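PDB 4DY0: glia-derived nexin from Homo sapiens, which inhibits serine proteases such as thrombin, trypsin and urokinase, binds heparin, and promotes neurite extension by inhibiting thrombin. Local coordinates for residues 202-207 with 269-274; 17-22 with 287-292; 83-88 with 230-235; 93-98 with 115-120. One frame throughout, in Å; residues are numbered along the deposited sequence.

Interaction 1 (202-207 with 269-274); sequences AQLSVF and RVQVIL
Arg269 lays its aliphatic stem against Leu204 at a non-hydrogen-bonded pair of two antiparallel strands: Arg269 CG meets Leu204 CD2 at 3.4 Å, the two side chains slanting across one another. The arginine also touches Arg346, the P1 side of the predicted reactive bond, and Pro349, so this end of the pairing lies beside the reactive-centre loop. Val270 comes next and pairs with Ser205 through two backbone bonds, Val270 N to Ser205 O at 2.8 Å and Ser205 N to Val270 O at 3.1 Å. Gln271 returns to the face of Leu204. Its chain is folded at chi2 (-74°), which turns the amide back over the leucine; Gln271 CG lies 3.8 Å from Leu204 CG, Gln271 OE1 lies 3.7 Å from Leu204 CB, and the two side chains cross at about a right angle. With an alanine here, Leu204 would probably lose the cover on its Gln271 side, leaving the Arg269 stem as its flank in this pairing. Val272 makes the second hydrogen-bonded pair, its N reaching Gln203 O at 2.9 Å, and on the other face its CG2 packs 3.5 Å from Phe207 CD2, next to Ile223 of strand 219-226. Ile273 closes the run, its CG1 lying against Ala202 CB at 3.9 Å. The chemistry is thus two-sided: Phe207, Val270 and Val272 supply the buried apolar part of one face, which also carries Gln203 and Ser205, while the Arg269 stem and the Gln271 side chain, amide oxygen included, partly cover a leucine that remains exposed.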
loop_
_atom_site.group_PDB
_atom_site.type_symbol
_atom_site.label_atom_id
_atom_site.label_comp_id
_atom_site.label_asym_id
_atom_site.label_seq_id
_atom_site.Cartn_x
_atom_site.Cartn_y
_atom_site.Cartn_z
ATOM N N ALA A 202 12.965 20.668 5.621
ATOM C CA ALA A 202 14.404 20.692 5.373
ATOM C C ALA A 202 15.187 20.454 6.651
ATOM O O ALA A 202 14.867 21.010 7.697
ATOM C CB ALA A 202 14.818 22.012 4.752
ATOM N N GLN A 203 16.216 19.623 6.560
ATOM C CA GLN A 203 17.145 19.449 7.661
ATOM C C GLN A 203 18.477 18.921 7.148
ATOM O O GLN A 203 18.533 18.196 6.154
ATOM C CB GLN A 203 16.572 18.496 8.708
ATOM C CG GLN A 203 16.782 17.030 8.386
ATOM C CD GLN A 203 16.318 16.123 9.502
ATOM O OE1 GLN A 203 17.113 15.698 10.341
ATOM N NE2 GLN A 203 15.020 15.834 9.530
ATOM N N LEU A 204 19.548 19.304 7.830
ATOM C CA LEU A 204 20.874 18.801 7.530
ATOM C C LEU A 204 21.195 17.767 8.596
ATOM O O LEU A 204 21.229 18.083 9.785
ATOM C CB LEU A 204 21.891 19.939 7.585
ATOM C CG LEU A 204 23.174 19.804 6.762
ATOM C CD1 LEU A 204 24.196 20.850 7.202
ATOM C CD2 LEU A 204 23.756 18.405 6.869
ATOM N N SER A 205 21.418 16.530 8.174
ATOM C CA SER A 205 21.601 15.439 9.118
ATOM C C SER A 205 22.180 14.216 8.411
ATOM O O SER A 205 22.372 14.234 7.197
ATOM C CB SER A 205 20.263 15.102 9.782
ATOM O OG SER A 205 20.397 14.059 10.726
ATOM N N VAL A 206 22.462 13.163 9.171
ATOM C CA VAL A 206 23.013 11.938 8.603
ATOM C C VAL A 206 21.895 10.975 8.215
ATOM O O VAL A 206 21.050 10.624 9.035
ATOM C CB VAL A 206 23.994 11.235 9.579
ATOM C CG1 VAL A 206 24.602 9.996 8.932
ATOM C CG2 VAL A 206 25.094 12.195 10.023
ATOM N N PHE A 207 21.890 10.562 6.954
ATOM C CA PHE A 207 20.911 9.605 6.458
ATOM C C PHE A 207 21.599 8.612 5.538
ATOM O O PHE A 207 22.555 8.958 4.840
ATOM C CB PHE A 207 19.803 10.313 5.672
ATOM C CG PHE A 207 18.880 11.140 6.521
ATOM C CD1 PHE A 207 17.918 10.536 7.312
ATOM C CD2 PHE A 207 18.967 12.523 6.513
ATOM C CE1 PHE A 207 17.063 11.295 8.092
ATOM C CE2 PHE A 207 18.116 13.288 7.286
ATOM C CZ PHE A 207 17.160 12.674 8.077
ATOM N N ARG A 269 26.189 12.664 5.649
ATOM C CA ARG A 269 25.638 13.964 5.993
ATOM C C ARG A 269 24.994 14.575 4.757
ATOM O O ARG A 269 25.664 14.765 3.738
ATOM C CB ARG A 269 26.764 14.856 6.513
ATOM C CG ARG A 269 26.332 16.198 7.069
ATOM C CD ARG A 269 27.435 16.779 7.947
ATOM N NE ARG A 269 27.513 18.235 7.851
ATOM C CZ ARG A 269 28.285 18.887 6.984
ATOM N NH1 ARG A 269 29.054 18.215 6.133
ATOM N NH2 ARG A 269 28.291 20.214 6.968
ATOM N N VAL A 270 23.699 14.877 4.844
ATOM C CA VAL A 270 22.940 15.347 3.685
ATOM C C VAL A 270 21.934 16.441 4.025
ATOM O O VAL A 270 21.278 16.387 5.063
ATOM C CB VAL A 270 22.140 14.202 3.039
ATOM C CG1 VAL A 270 21.799 14.550 1.600
ATOM C CG2 VAL A 270 22.913 12.900 3.107
ATOM N N GLN A 271 21.816 17.428 3.138
ATOM C CA GLN A 271 20.722 18.391 3.209
ATOM C C GLN A 271 19.485 17.803 2.539
ATOM O O GLN A 271 19.424 17.701 1.313
ATOM C CB GLN A 271 21.105 19.708 2.530
ATOM C CG GLN A 271 21.487 20.825 3.493
ATOM C CD GLN A 271 20.287 21.413 4.218
ATOM O OE1 GLN A 271 20.436 22.258 5.098
ATOM N NE2 GLN A 271 19.090 20.971 3.846
ATOM N N VAL A 272 18.508 17.405 3.347
ATOM C CA VAL A 272 17.281 16.810 2.830
ATOM C C VAL A 272 16.197 17.862 2.671
ATOM O O VAL A 272 15.962 18.664 3.570
ATOM C CB VAL A 272 16.751 15.696 3.751
ATOM C CG1 VAL A 272 15.489 15.081 3.164
ATOM C CG2 VAL A 272 17.819 14.630 3.967
ATOM N N ILE A 273 15.546 17.862 1.516
ATOM C CA ILE A 273 14.443 18.777 1.265
ATOM C C ILE A 273 13.284 17.994 0.654
ATOM O O ILE A 273 13.414 17.391 -0.413
ATOM C CB ILE A 273 14.890 19.959 0.396
ATOM C CG1 ILE A 273 15.909 20.800 1.174
ATOM C CG2 ILE A 273 13.700 20.817 -0.027
ATOM C CD1 ILE A 273 16.096 22.192 0.638
ATOM N N LEU A 274 12.159 18.002 1.361
ATOM C CA LEU A 274 11.089 17.032 1.154
ATOM C C LEU A 274 9.740 17.733 1.277
ATOM O O LEU A 274 9.523 18.490 2.221
ATOM C CB LEU A 274 11.195 15.963 2.245
ATOM C CG LEU A 274 10.608 14.566 2.078
ATOM C CD1 LEU A 274 10.351 13.976 3.448
ATOM C CD2 LEU A 274 9.329 14.593 1.275
#

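Interaction 2 (17-22 with 287-292); sequences IQVFNQ and EPLKVL
Val19 is the knob of this crossing, seated in a shallow hollow formed by Pro288, Leu289 and Leu292. Its two methyls divide the work. CG1, placed anti to the backbone N (chi1 170°), meets the proline ring, with Val19 CG1 3.8 Å from Pro288 CB. The other branch faces the two leucines: Val19 CG2 is 4.0 Å from Leu292 CD1 and 4.2 Å from Leu289 CD2. A reciprocal bump comes from the second segment, where Leu292 pushes its forked end into the groove between Gln18, Val19 and Gln22, residues spaced to lie along one side of the first helix. Gln18 forms one wall, its NE2 3.5 Å from Leu292 CD2. Gln22 forms another, an extended chain whose end lies against Val291, close to Pro288. The short helical segments pass at 9.5 Å between axes, their directions 111° apart, so the interlocking is confined to a small patch. Deeper in, helix 36-47 completes the packing: Ile39 lies against Val19 and Leu43 against Leu289, which joins helix 5-26 and helix 286-291 to a common neighbour. The contact therefore grades from an apolar floor of valine, proline and leucine to flanks where the amide ends of Gln18 and Gln22 lie against Leu292 and Val291, and shape rather than charge does most of the joining.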
loop_
_atom_site.group_PDB
_atom_site.type_symbol
_atom_site.label_atom_id
_atom_site.label_comp_id
_atom_site.label_asym_id
_atom_site.label_seq_id
_atom_site.Cartn_x
_atom_site.Cartn_y
_atom_site.Cartn_z
ATOM N N ILE A 17 3.507 -5.229 -5.242
ATOM C CA ILE A 17 4.291 -4.283 -6.027
ATOM C C ILE A 17 3.974 -4.418 -7.522
ATOM O O ILE A 17 3.869 -3.418 -8.243
ATOM C CB ILE A 17 5.800 -4.454 -5.765
ATOM C CG1 ILE A 17 6.134 -4.049 -4.327
ATOM C CG2 ILE A 17 6.622 -3.624 -6.746
ATOM C CD1 ILE A 17 7.579 -4.307 -3.933
ATOM N N GLN A 18 3.807 -5.653 -7.981
ATOM C CA GLN A 18 3.464 -5.909 -9.378
ATOM C C GLN A 18 2.170 -5.204 -9.753
ATOM O O GLN A 18 2.039 -4.674 -10.858
ATOM C CB GLN A 18 3.335 -7.410 -9.638
ATOM C CG GLN A 18 4.671 -8.117 -9.791
ATOM C CD GLN A 18 4.522 -9.617 -9.928
ATOM O OE1 GLN A 18 5.253 -10.381 -9.298
ATOM N NE2 GLN A 18 3.569 -10.049 -10.748
ATOM N N VAL A 19 1.217 -5.198 -8.827
ATOM C CA VAL A 19 -0.026 -4.477 -9.038
ATOM C C VAL A 19 0.262 -2.987 -9.177
ATOM O O VAL A 19 -0.199 -2.344 -10.121
ATOM C CB VAL A 19 -1.035 -4.730 -7.899
ATOM C CG1 VAL A 19 -2.214 -3.780 -8.009
ATOM C CG2 VAL A 19 -1.495 -6.188 -7.920
ATOM N N PHE A 20 1.043 -2.441 -8.249
ATOM C CA PHE A 20 1.436 -1.037 -8.338
ATOM C C PHE A 20 2.030 -0.720 -9.710
ATOM O O PHE A 20 1.693 0.301 -10.324
ATOM C CB PHE A 20 2.440 -0.682 -7.238
ATOM C CG PHE A 20 3.003 0.711 -7.355
ATOM C CD1 PHE A 20 2.341 1.793 -6.789
ATOM C CD2 PHE A 20 4.196 0.939 -8.029
ATOM C CE1 PHE A 20 2.856 3.071 -6.892
ATOM C CE2 PHE A 20 4.716 2.221 -8.140
ATOM C CZ PHE A 20 4.049 3.286 -7.570
ATOM N N ASN A 21 2.911 -1.597 -10.185
ATOM C CA ASN A 21 3.596 -1.385 -11.459
ATOM C C ASN A 21 2.626 -1.342 -12.631
ATOM O O ASN A 21 2.871 -0.677 -13.638
ATOM C CB ASN A 21 4.651 -2.466 -11.690
ATOM C CG ASN A 21 5.813 -2.350 -10.731
ATOM O OD1 ASN A 21 6.059 -1.284 -10.166
ATOM N ND2 ASN A 21 6.543 -3.445 -10.545
ATOM N N GLN A 22 1.521 -2.057 -12.497
ATOM C CA GLN A 22 0.498 -2.037 -13.524
ATOM C C GLN A 22 -0.213 -0.703 -13.534
ATOM O O GLN A 22 -0.309 -0.041 -14.570
ATOM C CB GLN A 22 -0.524 -3.128 -13.266
ATOM C CG GLN A 22 -0.099 -4.492 -13.713
ATOM C CD GLN A 22 -1.281 -5.416 -13.779
ATOM O OE1 GLN A 22 -1.268 -6.498 -13.205
ATOM N NE2 GLN A 22 -2.335 -4.978 -14.458
ATOM N N GLU A 287 -9.092 -4.943 -11.933
ATOM C CA GLU A 287 -8.457 -5.090 -13.248
ATOM C C GLU A 287 -7.003 -5.574 -13.192
ATOM O O GLU A 287 -6.635 -6.520 -13.891
ATOM C CB GLU A 287 -8.578 -3.802 -14.064
ATOM C CG GLU A 287 -10.012 -3.460 -14.438
ATOM C CD GLU A 287 -10.672 -4.556 -15.255
ATOM O OE1 GLU A 287 -10.084 -4.979 -16.274
ATOM O OE2 GLU A 287 -11.783 -4.991 -14.882
ATOM N N PRO A 288 -6.169 -4.923 -12.369
ATOM C CA PRO A 288 -4.788 -5.364 -12.231
ATOM C C PRO A 288 -4.704 -6.828 -11.806
ATOM O O PRO A 288 -3.848 -7.570 -12.294
ATOM C CB PRO A 288 -4.240 -4.457 -11.127
ATOM C CG PRO A 288 -5.068 -3.222 -11.221
ATOM C CD PRO A 288 -6.442 -3.692 -11.607
ATOM N N LEU A 289 -5.587 -7.252 -10.908
ATOM C CA LEU A 289 -5.581 -8.651 -10.477
ATOM C C LEU A 289 -5.885 -9.604 -11.639
ATOM O O LEU A 289 -5.280 -10.667 -11.751
ATOM C CB LEU A 289 -6.535 -8.871 -9.298
ATOM C CG LEU A 289 -6.058 -8.250 -7.977
ATOM C CD1 LEU A 289 -7.095 -8.414 -6.887
ATOM C CD2 LEU A 289 -4.720 -8.838 -7.535
ATOM N N LYS A 290 -6.819 -9.222 -12.505
ATOM C CA LYS A 290 -7.108 -10.016 -13.696
ATOM C C LYS A 290 -5.853 -10.222 -14.549
ATOM O O LYS A 290 -5.579 -11.330 -15.004
ATOM C CB LYS A 290 -8.178 -9.343 -14.551
ATOM C CG LYS A 290 -9.556 -9.275 -13.929
ATOM C CD LYS A 290 -10.554 -8.711 -14.941
ATOM C CE LYS A 290 -11.922 -8.501 -14.321
ATOM N NZ LYS A 290 -12.908 -8.056 -15.339
ATOM N N VAL A 291 -5.103 -9.148 -14.774
ATOM C CA VAL A 291 -3.887 -9.221 -15.579
ATOM C C VAL A 291 -2.916 -10.243 -14.993
ATOM O O VAL A 291 -2.157 -10.881 -15.729
ATOM C CB VAL A 291 -3.191 -7.846 -15.684
ATOM C CG1 VAL A 291 -1.800 -7.985 -16.303
ATOM C CG2 VAL A 291 -4.054 -6.872 -16.476
ATOM N N LEU A 292 -2.950 -10.394 -13.671
ATOM C CA LEU A 292 -2.117 -11.384 -12.985
ATOM C C LEU A 292 -2.666 -12.801 -13.126
ATOM O O LEU A 292 -1.998 -13.771 -12.767
ATOM C CB LEU A 292 -1.962 -11.038 -11.501
ATOM C CG LEU A 292 -1.121 -9.809 -11.155
ATOM C CD1 LEU A 292 -0.945 -9.701 -9.644
ATOM C CD2 LEU A 292 0.234 -9.850 -11.862
#

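Interaction 3 (83-88 with 230-235); sequences KKNKDI and ESISML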
loop_
_atom_site.group_PDB
_atom_site.type_symbol
_atom_site.label_atom_id
_atom_site.label_comp_id
_atom_site.label_asym_id
_atom_site.label_seq_id
_atom_site.Cartn_x
_atom_site.Cartn_y
_atom_site.Cartn_z
ATOM N N LYS A 83 1.878 -2.310 18.779
ATOM C CA LYS A 83 2.212 -1.069 19.478
ATOM C C LYS A 83 3.711 -1.013 19.747
ATOM O O LYS A 83 4.277 0.057 19.965
ATOM C CB LYS A 83 1.439 -0.971 20.798
ATOM N N LYS A 84 4.338 -2.185 19.728
ATOM C CA LYS A 84 5.771 -2.327 19.957
ATOM C C LYS A 84 6.578 -1.516 18.944
ATOM O O LYS A 84 7.727 -1.157 19.200
ATOM C CB LYS A 84 6.154 -3.808 19.875
ATOM C CG LYS A 84 7.427 -4.192 20.613
ATOM C CD LYS A 84 7.574 -5.706 20.694
ATOM N N ASN A 85 5.970 -1.235 17.794
ATOM C CA ASN A 85 6.610 -0.445 16.745
ATOM C C ASN A 85 6.779 1.019 17.128
ATOM O O ASN A 85 7.590 1.734 16.537
ATOM C CB ASN A 85 5.811 -0.541 15.443
ATOM C CG ASN A 85 5.983 -1.872 14.757
ATOM O OD1 ASN A 85 7.062 -2.188 14.260
ATOM N ND2 ASN A 85 4.918 -2.663 14.718
ATOM N N LYS A 86 6.006 1.452 18.122
ATOM C CA LYS A 86 5.991 2.845 18.560
ATOM C C LYS A 86 5.368 3.747 17.492
ATOM O O LYS A 86 4.507 4.574 17.793
ATOM C CB LYS A 86 7.391 3.319 18.965
ATOM C CG LYS A 86 7.976 2.554 20.153
ATOM C CD LYS A 86 9.138 3.298 20.806
ATOM N N ASP A 87 5.798 3.575 16.245
ATOM C CA ASP A 87 5.155 4.240 15.116
ATOM C C ASP A 87 4.002 3.355 14.664
ATOM O O ASP A 87 4.219 2.211 14.269
ATOM C CB ASP A 87 6.152 4.448 13.976
ATOM C CG ASP A 87 7.350 5.286 14.396
ATOM O OD1 ASP A 87 8.434 4.704 14.610
ATOM O OD2 ASP A 87 7.208 6.522 14.522
ATOM N N ILE A 88 2.781 3.876 14.729
ATOM C CA ILE A 88 1.597 3.030 14.578
ATOM C C ILE A 88 0.948 3.074 13.199
ATOM O O ILE A 88 0.501 4.124 12.740
ATOM C CB ILE A 88 0.527 3.345 15.649
ATOM C CG1 ILE A 88 1.145 3.324 17.052
ATOM C CG2 ILE A 88 -0.624 2.357 15.559
ATOM C CD1 ILE A 88 1.802 2.006 17.419
ATOM N N GLU A 230 12.308 2.843 15.054
ATOM C CA GLU A 230 13.415 2.123 14.422
ATOM C C GLU A 230 13.047 0.747 13.849
ATOM O O GLU A 230 13.916 -0.104 13.658
ATOM C CB GLU A 230 14.613 2.029 15.369
ATOM C CG GLU A 230 15.358 3.346 15.514
ATOM C CD GLU A 230 16.597 3.232 16.378
ATOM O OE1 GLU A 230 16.601 2.405 17.314
ATOM O OE2 GLU A 230 17.567 3.976 16.123
ATOM N N SER A 231 11.765 0.535 13.570
ATOM C CA SER A 231 11.334 -0.683 12.890
ATOM C C SER A 231 10.759 -0.347 11.515
ATOM O O SER A 231 10.717 -1.193 10.621
ATOM C CB SER A 231 10.312 -1.445 13.733
ATOM O OG SER A 231 9.223 -0.613 14.091
ATOM N N ILE A 232 10.332 0.900 11.352
ATOM C CA ILE A 232 9.735 1.354 10.103
ATOM C C ILE A 232 10.523 2.518 9.514
ATOM O O ILE A 232 11.012 3.379 10.241
ATOM C CB ILE A 232 8.267 1.785 10.306
ATOM C CG1 ILE A 232 7.454 0.632 10.900
ATOM C CG2 ILE A 232 7.666 2.265 8.986
ATOM C CD1 ILE A 232 6.020 0.990 11.221
ATOM N N SER A 233 10.650 2.543 8.194
ATOM C CA SER A 233 11.362 3.634 7.541
ATOM C C SER A 233 10.751 3.969 6.190
ATOM O O SER A 233 10.126 3.128 5.546
ATOM C CB SER A 233 12.849 3.302 7.392
ATOM O OG SER A 233 13.024 2.091 6.683
ATOM N N MET A 234 10.918 5.215 5.776
ATOM C CA MET A 234 10.496 5.625 4.456
ATOM C C MET A 234 11.685 5.544 3.504
ATOM O O MET A 234 12.809 5.897 3.866
ATOM C CB MET A 234 9.952 7.051 4.483
ATOM C CG MET A 234 9.588 7.577 3.100
ATOM S SD MET A 234 8.894 9.238 3.115
ATOM C CE MET A 234 7.256 8.918 3.763
ATOM N N LEU A 235 11.430 5.064 2.293
ATOM C CA LEU A 235 12.434 5.066 1.243
ATOM C C LEU A 235 11.939 5.958 0.118
ATOM O O LEU A 235 10.760 5.922 -0.235
ATOM C CB LEU A 235 12.681 3.648 0.729
ATOM C CG LEU A 235 13.621 2.761 1.553
ATOM C CD1 LEU A 235 13.377 2.916 3.039
ATOM C CD2 LEU A 235 13.463 1.308 1.141
HETATM O O HOH W 1 9.232 2.319 13.836
#
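Ser231 and Asn85 meet hydroxyl to amide: Ser231 OG donates to Asn85 OD1 at 2.7 Å, lying in the plane of the amide and on a lone pair of its oxygen, with a C=O to donor angle of 126°. The serine OG sits between its own backbone N and carbonyl carbon (chi1 54°), the rotation from which it faces the loop. The rotation of the Asn85 amide is fixed by further partners, since His364 NE2 also bonds to OD1 and ND2 donates to the carbonyls of Ala79 and Ser82. All of its amide's polar atoms are thus engaged, and the group has little freedom to turn. Asp87, whose CB is directed toward the strand, is turned to a different set of donors. A water bridges the segments, giving hydrogens to Asp87 OD1 at 2.6 Å and to Asn85 O at 3.2 Å and accepting one from Ser231 N at 3.1 Å. The same carboxylate takes the backbone N of Gly229 on OD1 and that of Leu173 on OD2, which would probably stabilise its negative charge. Beside these polar groups Ile232 brings the apolar touch, its CD1 lying 3.7 Å from Asp87 O, with Phe170 and Ile362 packed beside it. A bound heparin sugar lies about 10 Å from the Asn85 side chain, so the contact lies near, but not in touch with, the bound heparin. The arrangement ties the loop that follows helix 70-81, helix D in serpin nomenclature, to the turn of the hairpin between strands 219-226 and 232-239 of sheet B.

Interaction 4 (93-98 with 115-120); sequences NAVFVK and FQCEVR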
loop_
_atom_site.group_PDB
_atom_site.type_symbol
_atom_site.label_atom_id
_atom_site.label_comp_id
_atom_site.label_asym_id
_atom_site.label_seq_id
_atom_site.Cartn_x
_atom_site.Cartn_y
_atom_site.Cartn_z
ATOM N N ASN A 93 -9.525 -3.940 7.651
ATOM C CA ASN A 93 -9.895 -4.928 6.650
ATOM C C ASN A 93 -11.318 -5.430 6.863
ATOM O O ASN A 93 -11.700 -5.783 7.976
ATOM C CB ASN A 93 -8.905 -6.094 6.656
ATOM C CG ASN A 93 -7.557 -5.716 6.074
ATOM O OD1 ASN A 93 -7.472 -4.901 5.157
ATOM N ND2 ASN A 93 -6.495 -6.311 6.602
ATOM N N ALA A 94 -12.103 -5.457 5.792
ATOM C CA ALA A 94 -13.488 -5.896 5.893
ATOM C C ALA A 94 -13.989 -6.577 4.628
ATOM O O ALA A 94 -13.679 -6.156 3.507
ATOM C CB ALA A 94 -14.390 -4.725 6.251
ATOM N N VAL A 95 -14.759 -7.643 4.822
ATOM C CA VAL A 95 -15.493 -8.271 3.738
ATOM C C VAL A 95 -16.967 -7.952 3.930
ATOM O O VAL A 95 -17.609 -8.467 4.853
ATOM C CB VAL A 95 -15.309 -9.797 3.726
ATOM C CG1 VAL A 95 -16.149 -10.419 2.621
ATOM C CG2 VAL A 95 -13.844 -10.151 3.544
ATOM N N PHE A 96 -17.496 -7.084 3.072
ATOM C CA PHE A 96 -18.897 -6.692 3.155
ATOM C C PHE A 96 -19.753 -7.591 2.287
ATOM O O PHE A 96 -19.568 -7.656 1.072
ATOM C CB PHE A 96 -19.079 -5.231 2.753
ATOM C CG PHE A 96 -18.496 -4.266 3.735
ATOM C CD1 PHE A 96 -17.229 -3.739 3.539
ATOM C CD2 PHE A 96 -19.204 -3.897 4.865
ATOM C CE1 PHE A 96 -16.683 -2.852 4.450
ATOM C CE2 PHE A 96 -18.664 -3.011 5.776
ATOM C CZ PHE A 96 -17.398 -2.486 5.566
ATOM N N VAL A 97 -20.707 -8.192 2.950
ATOM C CA VAL A 97 -21.518 -9.198 2.370
ATOM C C VAL A 97 -22.999 -8.936 2.638
ATOM O O VAL A 97 -23.352 -8.389 3.624
ATOM C CB VAL A 97 -21.029 -10.498 2.893
ATOM C CG1 VAL A 97 -21.510 -10.696 4.258
ATOM C CG2 VAL A 97 -21.409 -11.565 2.001
ATOM N N LYS A 98 -23.865 -9.298 1.731
ATOM C CA LYS A 98 -25.267 -8.956 1.888
ATOM C C LYS A 98 -25.965 -9.562 3.142
ATOM O O LYS A 98 -26.655 -8.895 3.871
ATOM C CB LYS A 98 -26.004 -9.336 0.618
ATOM C CG LYS A 98 -27.039 -8.395 0.214
ATOM C CD LYS A 98 -27.922 -9.001 -0.783
ATOM C CE LYS A 98 -28.567 -7.980 -1.648
ATOM N N PHE A 115 -6.040 -12.287 9.458
ATOM C CA PHE A 115 -5.928 -11.029 8.715
ATOM C C PHE A 115 -6.578 -9.838 9.413
ATOM O O PHE A 115 -6.697 -8.760 8.823
ATOM C CB PHE A 115 -6.517 -11.179 7.304
ATOM C CG PHE A 115 -5.841 -12.232 6.472
ATOM C CD1 PHE A 115 -4.555 -12.034 5.991
ATOM C CD2 PHE A 115 -6.491 -13.415 6.166
ATOM C CE1 PHE A 115 -3.927 -12.999 5.226
ATOM C CE2 PHE A 115 -5.869 -14.388 5.398
ATOM C CZ PHE A 115 -4.585 -14.179 4.927
ATOM N N GLN A 116 -6.984 -10.027 10.666
ATOM C CA GLN A 116 -7.730 -8.999 11.390
ATOM C C GLN A 116 -8.783 -8.417 10.459
ATOM O O GLN A 116 -8.955 -7.203 10.367
ATOM C CB GLN A 116 -6.803 -7.896 11.910
ATOM C CG GLN A 116 -5.593 -8.401 12.675
ATOM C CD GLN A 116 -4.553 -9.041 11.769
ATOM O OE1 GLN A 116 -3.847 -9.966 12.170
ATOM N NE2 GLN A 116 -4.458 -8.549 10.535
ATOM N N CYS A 117 -9.475 -9.307 9.757
ATOM C CA CYS A 117 -10.484 -8.919 8.791
ATOM C C CYS A 117 -11.872 -9.207 9.336
ATOM O O CYS A 117 -12.150 -10.306 9.818
ATOM C CB CYS A 117 -10.279 -9.682 7.483
ATOM S SG CYS A 117 -11.510 -9.329 6.205
ATOM N N GLU A 118 -12.744 -8.212 9.262
ATOM C CA GLU A 118 -14.107 -8.376 9.720
ATOM C C GLU A 118 -15.006 -8.721 8.551
ATOM O O GLU A 118 -14.976 -8.062 7.515
ATOM C CB GLU A 118 -14.601 -7.100 10.399
ATOM C CG GLU A 118 -13.717 -6.623 11.534
ATOM C CD GLU A 118 -14.506 -5.920 12.617
ATOM O OE1 GLU A 118 -13.895 -5.503 13.623
ATOM O OE2 GLU A 118 -15.740 -5.798 12.464
ATOM N N VAL A 119 -15.796 -9.773 8.705
ATOM C CA VAL A 119 -16.792 -10.088 7.702
ATOM C C VAL A 119 -18.154 -9.659 8.222
ATOM O O VAL A 119 -18.721 -10.282 9.118
ATOM C CB VAL A 119 -16.760 -11.579 7.284
ATOM C CG1 VAL A 119 -16.216 -12.438 8.406
ATOM C CG2 VAL A 119 -18.138 -12.046 6.829
ATOM N N ARG A 120 -18.656 -8.583 7.624
ATOM C CA ARG A 120 -19.780 -7.727 7.971
ATOM C C ARG A 120 -20.838 -7.678 6.915
ATOM O O ARG A 120 -20.575 -7.829 5.785
ATOM C CB ARG A 120 -19.318 -6.286 8.164
ATOM C CG ARG A 120 -18.269 -6.092 9.180
ATOM C CD ARG A 120 -17.851 -4.694 9.269
ATOM N NE ARG A 120 -18.935 -3.862 9.743
ATOM C CZ ARG A 120 -19.078 -3.450 10.983
ATOM N NH1 ARG A 120 -18.197 -3.768 11.883
ATOM N NH2 ARG A 120 -20.101 -2.724 11.311
#
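Phe96 and Arg120 both carry CG anti to the carbonyl carbon (chi1 -69° and -57°), a shared rotation that lays the two side chains alongside each other, pointing the same way. Phe96 CE2 lies 4.0 Å from Arg120 CD, with the ring and guanidinium planes inclined by 58°. A bend further along the arginine brings Arg120 NH1 to Glu118 OE2 at 3.2 Å, a salt bridge met in the guanidinium plane. With an alanine in place of Arg120, Glu118 would probably lose its positive mate and the ring of Phe96 one flank. Parallel strand pairing supports this: Glu118 N bonds to Asn93 O at 2.9 Å, Val95 N to Glu118 O at 2.7 Å and Val97 N to Arg120 O at 2.9 Å. On the reverse face Val95 CG2 packs 3.6 Å from Cys117 SG, and Asn93 ND2 reaches Phe115 O in a weak 3.3 Å bond while its OD1 takes Asn166. Trp137 of helix 127-141 covers the side of Phe96 and Arg120. The pair belongs to a beta-alpha-beta unit, strand 90-97, helix 105-115 and strand 117-121, which in serpins is s2A, helix E and s1A at the margin of sheet A.

How the interactions relate
Interactions 1 and 4 are both strand pairings, antiparallel and parallel, their centres 42 Å apart on opposite sides of the chain's centre: interaction 1 belongs to the partly exposed sheet C beside the reactive-centre loop, interaction 4 is buried in sheet A. Interaction 3 is also buried, yet it relies on polar groups and a water instead of a backbone ladder, fastening a loop to sheet B. Interaction 2 is the helix-to-helix contact, an apolar centre with glutamine side chains packed against its flanks. Strand 266-284 of interaction 1 is followed by helix 286-291 of interaction 2, and helix 36-47 packs against residues of both interactions 2 and 4, linking helix layer and sheet.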